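Local coordinates for protein carboxylesterase (Est-2) (Archaeoglobus fulgidus, PDB 5FRD) that probably hydrolyses carboxylic esters as a member of the alpha/beta hydrolase family and binds coenzyme A near its active site, at residues 24-29 and 46-51; 50-55 and 66-71. All blocks are in the same frame, centred on the assembly; numbering follows the deposited sequence. Where two conformers were deposited one is given.

Interaction 1 (24-29 and 46-51)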
loop_
_atom_site.group_PDB
_atom_site.type_symbol
_atom_site.label_atom_id
_atom_site.label_comp_id
_atom_site.label_asym_id
_atom_site.label_seq_id
_atom_site.Cartn_x
_atom_site.Cartn_y
_atom_site.Cartn_z
ATOM N N VAL A 24 3.681 13.401 0.266
ATOM C CA VAL A 24 3.176 12.092 0.683
ATOM C C VAL A 24 2.722 11.385 -0.588
ATOM O O VAL A 24 2.029 11.991 -1.412
ATOM C CB VAL A 24 2.014 12.192 1.700
ATOM C CG1 VAL A 24 1.629 10.799 2.207
ATOM C CG2 VAL A 24 2.397 13.054 2.875
ATOM N N PHE A 25 3.144 10.132 -0.739
ATOM C CA PHE A 25 2.895 9.338 -1.924
ATOM C C PHE A 25 2.368 7.963 -1.520
ATOM O O PHE A 25 3.078 7.210 -0.829
ATOM C CB PHE A 25 4.195 9.210 -2.747
ATOM C CG PHE A 25 3.984 8.651 -4.130
ATOM C CD1 PHE A 25 3.684 9.484 -5.205
ATOM C CD2 PHE A 25 4.091 7.301 -4.357
ATOM C CE1 PHE A 25 3.492 8.950 -6.464
ATOM C CE2 PHE A 25 3.905 6.787 -5.634
ATOM C CZ PHE A 25 3.614 7.633 -6.661
ATOM N N TYR A 26 1.132 7.638 -1.938
ATOM C CA TYR A 26 0.460 6.436 -1.482
ATOM C C TYR A 26 0.414 5.382 -2.564
ATOM O O TYR A 26 0.102 5.702 -3.718
ATOM C CB TYR A 26 -0.997 6.733 -1.087
ATOM C CG TYR A 26 -1.230 7.859 -0.117
ATOM C CD1 TYR A 26 -1.354 9.152 -0.559
ATOM C CD2 TYR A 26 -1.387 7.634 1.249
ATOM C CE1 TYR A 26 -1.625 10.200 0.298
ATOM C CE2 TYR A 26 -1.611 8.688 2.119
ATOM C CZ TYR A 26 -1.724 9.964 1.650
ATOM O OH TYR A 26 -1.976 11.012 2.531
ATOM N N ILE A 27 0.617 4.126 -2.171
ATOM C CA ILE A 27 0.633 2.986 -3.080
ATOM C C ILE A 27 -0.349 1.911 -2.557
ATOM O O ILE A 27 -0.157 1.342 -1.474
ATOM C CB ILE A 27 2.033 2.349 -3.237
ATOM C CG1 ILE A 27 3.080 3.442 -3.474
ATOM C CG2 ILE A 27 1.991 1.367 -4.392
ATOM C CD1 ILE A 27 4.492 2.928 -3.580
ATOM N N HIS A 28 -1.383 1.674 -3.353
ATOM C CA HIS A 28 -2.479 0.752 -3.050
ATOM C C HIS A 28 -2.102 -0.716 -3.106
ATOM O O HIS A 28 -1.015 -1.096 -3.549
ATOM C CB HIS A 28 -3.658 1.004 -3.992
ATOM C CG HIS A 28 -3.363 0.713 -5.424
ATOM N ND1 HIS A 28 -3.340 -0.562 -5.942
ATOM C CD2 HIS A 28 -3.059 1.543 -6.451
ATOM C CE1 HIS A 28 -3.052 -0.501 -7.234
ATOM N NE2 HIS A 28 -2.835 0.760 -7.557
ATOM N N SER A 29 -3.055 -1.562 -2.698
ATOM C CA SER A 29 -2.911 -3.000 -2.632
ATOM C C SER A 29 -3.468 -3.741 -3.840
ATOM O O SER A 29 -3.952 -3.141 -4.809
ATOM C CB SER A 29 -3.569 -3.475 -1.312
ATOM O OG SER A 29 -4.895 -3.066 -1.267
ATOM N N GLY A 46 -1.430 14.972 -0.576
ATOM C CA GLY A 46 -0.464 14.171 -1.307
ATOM C C GLY A 46 -1.023 13.593 -2.594
ATOM O O GLY A 46 -2.066 14.015 -3.095
ATOM N N TYR A 47 -0.334 12.584 -3.110
ATOM C CA TYR A 47 -0.669 11.901 -4.353
ATOM C C TYR A 47 -0.766 10.405 -4.157
ATOM O O TYR A 47 0.111 9.819 -3.507
ATOM C CB TYR A 47 0.443 12.128 -5.393
ATOM C CG TYR A 47 0.494 13.458 -6.072
ATOM C CD1 TYR A 47 1.052 14.538 -5.428
ATOM C CD2 TYR A 47 0.002 13.629 -7.350
ATOM C CE1 TYR A 47 1.145 15.800 -6.083
ATOM C CE2 TYR A 47 0.104 14.860 -8.009
ATOM C CZ TYR A 47 0.652 15.906 -7.354
ATOM O OH TYR A 47 0.779 17.140 -8.003
ATOM N N ALA A 48 -1.782 9.786 -4.747
ATOM C CA ALA A 48 -1.945 8.335 -4.741
ATOM C C ALA A 48 -1.915 7.810 -6.158
ATOM O O ALA A 48 -2.688 8.258 -7.000
ATOM C CB ALA A 48 -3.253 7.925 -4.067
ATOM N N ILE A 49 -1.014 6.875 -6.417
ATOM C CA ILE A 49 -0.894 6.309 -7.752
ATOM C C ILE A 49 -1.980 5.293 -8.071
ATOM O O ILE A 49 -2.384 4.523 -7.203
ATOM C CB ILE A 49 0.500 5.699 -7.920
ATOM C CG1 ILE A 49 0.797 5.361 -9.384
ATOM C CG2 ILE A 49 0.705 4.486 -7.028
ATOM C CD1 ILE A 49 2.243 4.921 -9.644
ATOM N N ASP A 50 -2.446 5.243 -9.319
ATOM C CA ASP A 50 -3.071 4.027 -9.860
ATOM C C ASP A 50 -1.946 3.220 -10.509
ATOM O O ASP A 50 -1.400 3.668 -11.527
ATOM C CB ASP A 50 -4.105 4.347 -10.964
ATOM C CG ASP A 50 -5.435 4.847 -10.475
ATOM O OD1 ASP A 50 -5.870 4.503 -9.360
ATOM O OD2 ASP A 50 -6.146 5.501 -11.313
ATOM N N LEU A 51 -1.493 2.124 -9.926
ATOM C CA LEU A 51 -0.465 1.344 -10.605
ATOM C C LEU A 51 -0.962 0.933 -11.978
ATOM O O LEU A 51 -2.164 0.720 -12.175
ATOM C CB LEU A 51 -0.089 0.098 -9.789
ATOM C CG LEU A 51 0.671 0.321 -8.488
ATOM C CD1 LEU A 51 0.747 -0.959 -7.685
ATOM C CD2 LEU A 51 2.050 0.916 -8.707
HETATM O O HOH W 1 -2.222 4.281 -4.523
#
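Tyr-26 and Tyr-47 illustrate how two neighbouring parallel strands are laced together and then part. The tight end is a backbone ladder: Tyr-47 N donates to Val-24 O, Tyr-26 N to Tyr-47 O (2.9 Å) and Ile-49 N to Tyr-26 O. On one face Tyr-26 CB meets Ala-48 CB at 3.9 Å; on the other the end of the Phe-25 ring, CZ, reaches Ile-49 CB, because CG lies opposite the backbone N (chi1 -168°). Past Tyr-26 and Ala-48 the strands part, and a water fills in between them, donating to Tyr-26 O (2.8 Å) and Ile-49 O (2.7 Å) and weakly accepting from His-28 N. His-28 closes this looser end edge-on, its NE2 accepting Leu-51 N at 3.0 Å, while ND1 gives its proton to Ser-29 O at 2.9 Å. Bonds at both nitrogens fix the ring's rotation. With an alanine here, the buried Leu-51 N would probably lose its acceptor and Leu-51 CB and CG the ring they lie against. Such pairing of strands 24-27 and 47-49, linked through helix 38-43, is the beta-alpha-beta unit of an alpha/beta hydrolase sheet.

Interaction 2 (50-55 and 66-71)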
loop_
_atom_site.group_PDB
_atom_site.type_symbol
_atom_site.label_atom_id
_atom_site.label_comp_id
_atom_site.label_asym_id
_atom_site.label_seq_id
_atom_site.Cartn_x
_atom_site.Cartn_y
_atom_site.Cartn_z
ATOM N N ASP A 50 -2.446 5.243 -9.319
ATOM C CA ASP A 50 -3.071 4.027 -9.860
ATOM C C ASP A 50 -1.946 3.220 -10.509
ATOM O O ASP A 50 -1.400 3.668 -11.527
ATOM C CB ASP A 50 -4.105 4.347 -10.964
ATOM C CG ASP A 50 -5.435 4.847 -10.475
ATOM O OD1 ASP A 50 -5.870 4.503 -9.360
ATOM O OD2 ASP A 50 -6.146 5.501 -11.313
ATOM N N LEU A 51 -1.493 2.124 -9.926
ATOM C CA LEU A 51 -0.465 1.344 -10.605
ATOM C C LEU A 51 -0.962 0.933 -11.978
ATOM O O LEU A 51 -2.164 0.720 -12.175
ATOM C CB LEU A 51 -0.089 0.098 -9.789
ATOM C CG LEU A 51 0.671 0.321 -8.488
ATOM C CD1 LEU A 51 0.747 -0.959 -7.685
ATOM C CD2 LEU A 51 2.050 0.916 -8.707
ATOM N N PRO A 52 -0.046 0.820 -12.950
ATOM C CA PRO A 52 -0.488 0.251 -14.230
ATOM C C PRO A 52 -1.279 -1.033 -14.000
ATOM O O PRO A 52 -1.039 -1.758 -13.019
ATOM C CB PRO A 52 0.827 -0.011 -14.959
ATOM C CG PRO A 52 1.746 1.030 -14.412
ATOM C CD PRO A 52 1.383 1.139 -12.946
ATOM N N ASN A 53 -2.263 -1.260 -14.859
ATOM C CA ASN A 53 -3.248 -2.343 -14.731
ATOM C C ASN A 53 -4.371 -2.104 -13.749
ATOM O O ASN A 53 -5.220 -2.977 -13.573
ATOM C CB ASN A 53 -2.597 -3.705 -14.462
ATOM C CG ASN A 53 -1.503 -4.016 -15.463
ATOM O OD1 ASN A 53 -1.751 -3.963 -16.658
ATOM N ND2 ASN A 53 -0.301 -4.246 -14.998
ATOM N N HIS A 54 -4.378 -0.923 -13.123
ATOM C CA HIS A 54 -5.347 -0.560 -12.101
ATOM C C HIS A 54 -5.901 0.823 -12.380
ATOM O O HIS A 54 -5.241 1.687 -12.966
ATOM C CB HIS A 54 -4.701 -0.582 -10.718
ATOM C CG HIS A 54 -4.039 -1.887 -10.374
ATOM N ND1 HIS A 54 -2.821 -2.262 -10.888
ATOM C CD2 HIS A 54 -4.428 -2.889 -9.566
ATOM C CE1 HIS A 54 -2.496 -3.453 -10.414
ATOM N NE2 HIS A 54 -3.443 -3.848 -9.594
ATOM N N GLY A 55 -7.117 1.066 -11.907
ATOM C CA GLY A 55 -7.733 2.398 -12.006
ATOM C C GLY A 55 -7.763 2.924 -13.424
ATOM O O GLY A 55 -8.155 2.196 -14.347
ATOM N N ASP A 66 9.361 -5.366 -8.263
ATOM C CA ASP A 66 10.359 -4.390 -8.711
ATOM C C ASP A 66 9.895 -3.539 -9.893
ATOM O O ASP A 66 10.162 -2.334 -9.942
ATOM C CB ASP A 66 11.681 -5.094 -9.107
ATOM C CG ASP A 66 12.643 -5.266 -7.939
ATOM O OD1 ASP A 66 12.779 -4.334 -7.119
ATOM O OD2 ASP A 66 13.290 -6.333 -7.857
ATOM N N GLU A 67 9.206 -4.143 -10.862
ATOM C CA GLU A 67 8.692 -3.408 -12.002
ATOM C C GLU A 67 7.622 -2.364 -11.557
ATOM O O GLU A 67 7.623 -1.234 -12.017
ATOM C CB GLU A 67 8.189 -4.405 -13.060
ATOM C CG GLU A 67 9.335 -5.038 -13.846
ATOM C CD GLU A 67 8.984 -6.370 -14.496
ATOM O OE1 GLU A 67 7.892 -6.494 -15.091
ATOM O OE2 GLU A 67 9.811 -7.307 -14.414
ATOM N N TYR A 68 6.715 -2.778 -10.660
ATOM C CA TYR A 68 5.801 -1.780 -10.125
ATOM C C TYR A 68 6.532 -0.683 -9.373
ATOM O O TYR A 68 6.133 0.482 -9.407
ATOM C CB TYR A 68 4.733 -2.416 -9.213
ATOM C CG TYR A 68 3.559 -3.004 -9.941
ATOM C CD1 TYR A 68 2.915 -2.305 -10.947
ATOM C CD2 TYR A 68 3.018 -4.236 -9.580
ATOM C CE1 TYR A 68 1.829 -2.811 -11.621
ATOM C CE2 TYR A 68 1.924 -4.768 -10.270
ATOM C CZ TYR A 68 1.327 -4.034 -11.294
ATOM O OH TYR A 68 0.256 -4.537 -12.025
ATOM N N ALA A 69 7.613 -1.019 -8.676
ATOM C CA ALA A 69 8.410 -0.007 -7.994
ATOM C C ALA A 69 9.065 0.998 -8.942
ATOM O O ALA A 69 9.232 2.162 -8.586
ATOM C CB ALA A 69 9.449 -0.670 -7.096
ATOM N N TYR A 70 9.419 0.539 -10.139
ATOM C CA TYR A 70 9.894 1.450 -11.161
ATOM C C TYR A 70 8.814 2.459 -11.538
ATOM O O TYR A 70 9.061 3.666 -11.539
ATOM C CB TYR A 70 10.366 0.689 -12.407
ATOM C CG TYR A 70 10.706 1.609 -13.537
ATOM C CD1 TYR A 70 11.905 2.312 -13.508
ATOM C CD2 TYR A 70 9.820 1.821 -14.576
ATOM C CE1 TYR A 70 12.235 3.197 -14.524
ATOM C CE2 TYR A 70 10.146 2.716 -15.596
ATOM C CZ TYR A 70 11.350 3.395 -15.548
ATOM O OH TYR A 70 11.717 4.280 -16.539
ATOM N N TYR A 71 7.607 1.991 -11.853
ATOM C CA TYR A 71 6.518 2.927 -12.151
ATOM C C TYR A 71 6.207 3.864 -10.984
ATOM O O TYR A 71 5.989 5.058 -11.185
ATOM C CB TYR A 71 5.237 2.223 -12.596
ATOM C CG TYR A 71 5.370 1.586 -13.944
ATOM C CD1 TYR A 71 5.396 2.369 -15.102
ATOM C CD2 TYR A 71 5.505 0.209 -14.072
ATOM C CE1 TYR A 71 5.571 1.785 -16.348
ATOM C CE2 TYR A 71 5.665 -0.385 -15.317
ATOM C CZ TYR A 71 5.706 0.411 -16.439
ATOM O OH TYR A 71 5.866 -0.186 -17.670
#
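The type II beta turn from Leu-51 to His-54, which follows strand 47-49, meets helix 65-79 through the rings of Tyr-68 and Tyr-71. It is a worked example of a turn whose corner residues double as a docking surface. Pro-52 and Asn-53 occupy the two central positions, the second with the positive phi (79°) that this turn type requires, and His-54 N closes it on Leu-51 O at 2.9 Å.

Two aliphatic groups lie over aromatic faces. Leu-51 CD1 sits above the Tyr-68 ring, 4.2 Å from its centroid, and Pro-52 CG rests on a face of Tyr-71 in a second CH-pi contact, 3.9 Å from that centroid. With CG of Tyr-68 opposite its own carbonyl carbon (chi1 -83°), the ring extends from the helix across Leu-51 and carries its hydroxyl into the turn. There Asn-53 ND2 donates to Tyr-68 OH over 3.0 Å, almost straight (174°) and within the amide plane, although the amide and ring planes stand steeply to each other. The same ND2 also bonds to Val-60 O. His-54 CE1 approaches Tyr-68 OH edge-on at 3.4 Å.

The imidazole is held from both ends: ND1 donates to Pro-52 O at 2.8 Å, from well above the carbonyl plane, with a weak second bond to Leu-51 O, while NE2 bonds to Asp-168 of helix 162-173, a helix that also touches Tyr-68. The chemistry is thus divided: apolar contacts seat the turn on the helix, and the polar ones probably set its orientation. With a backbone carbonyl at one nitrogen of His-54 and a carboxylate at the other, the nearby negative charge would be expected to favour its protonated form.

How the interactions relate
The two interactions are successive steps along one stretch of chain. Interaction 1 pairs strand 24-27 with 47-49; interaction 2 starts where that second strand runs out, sharing Asp-50 and Leu-51, and carries the chain through a turn to helix 65-79. Their centres lie about 10 Å apart, and they touch directly, His-28 CE1 packing on His-54 CG at 3.6 Å. The same helix lies on the sheet face bearing Phe-25 and Ile-49, so the helix met by the turn in interaction 2 also packs on the strands paired in interaction 1. Strand 24-27 also pairs with strand 83-88, which leads into what appears to be the nucleophile elbow; both contacts therefore belong to the scaffold beside the probable catalytic centre.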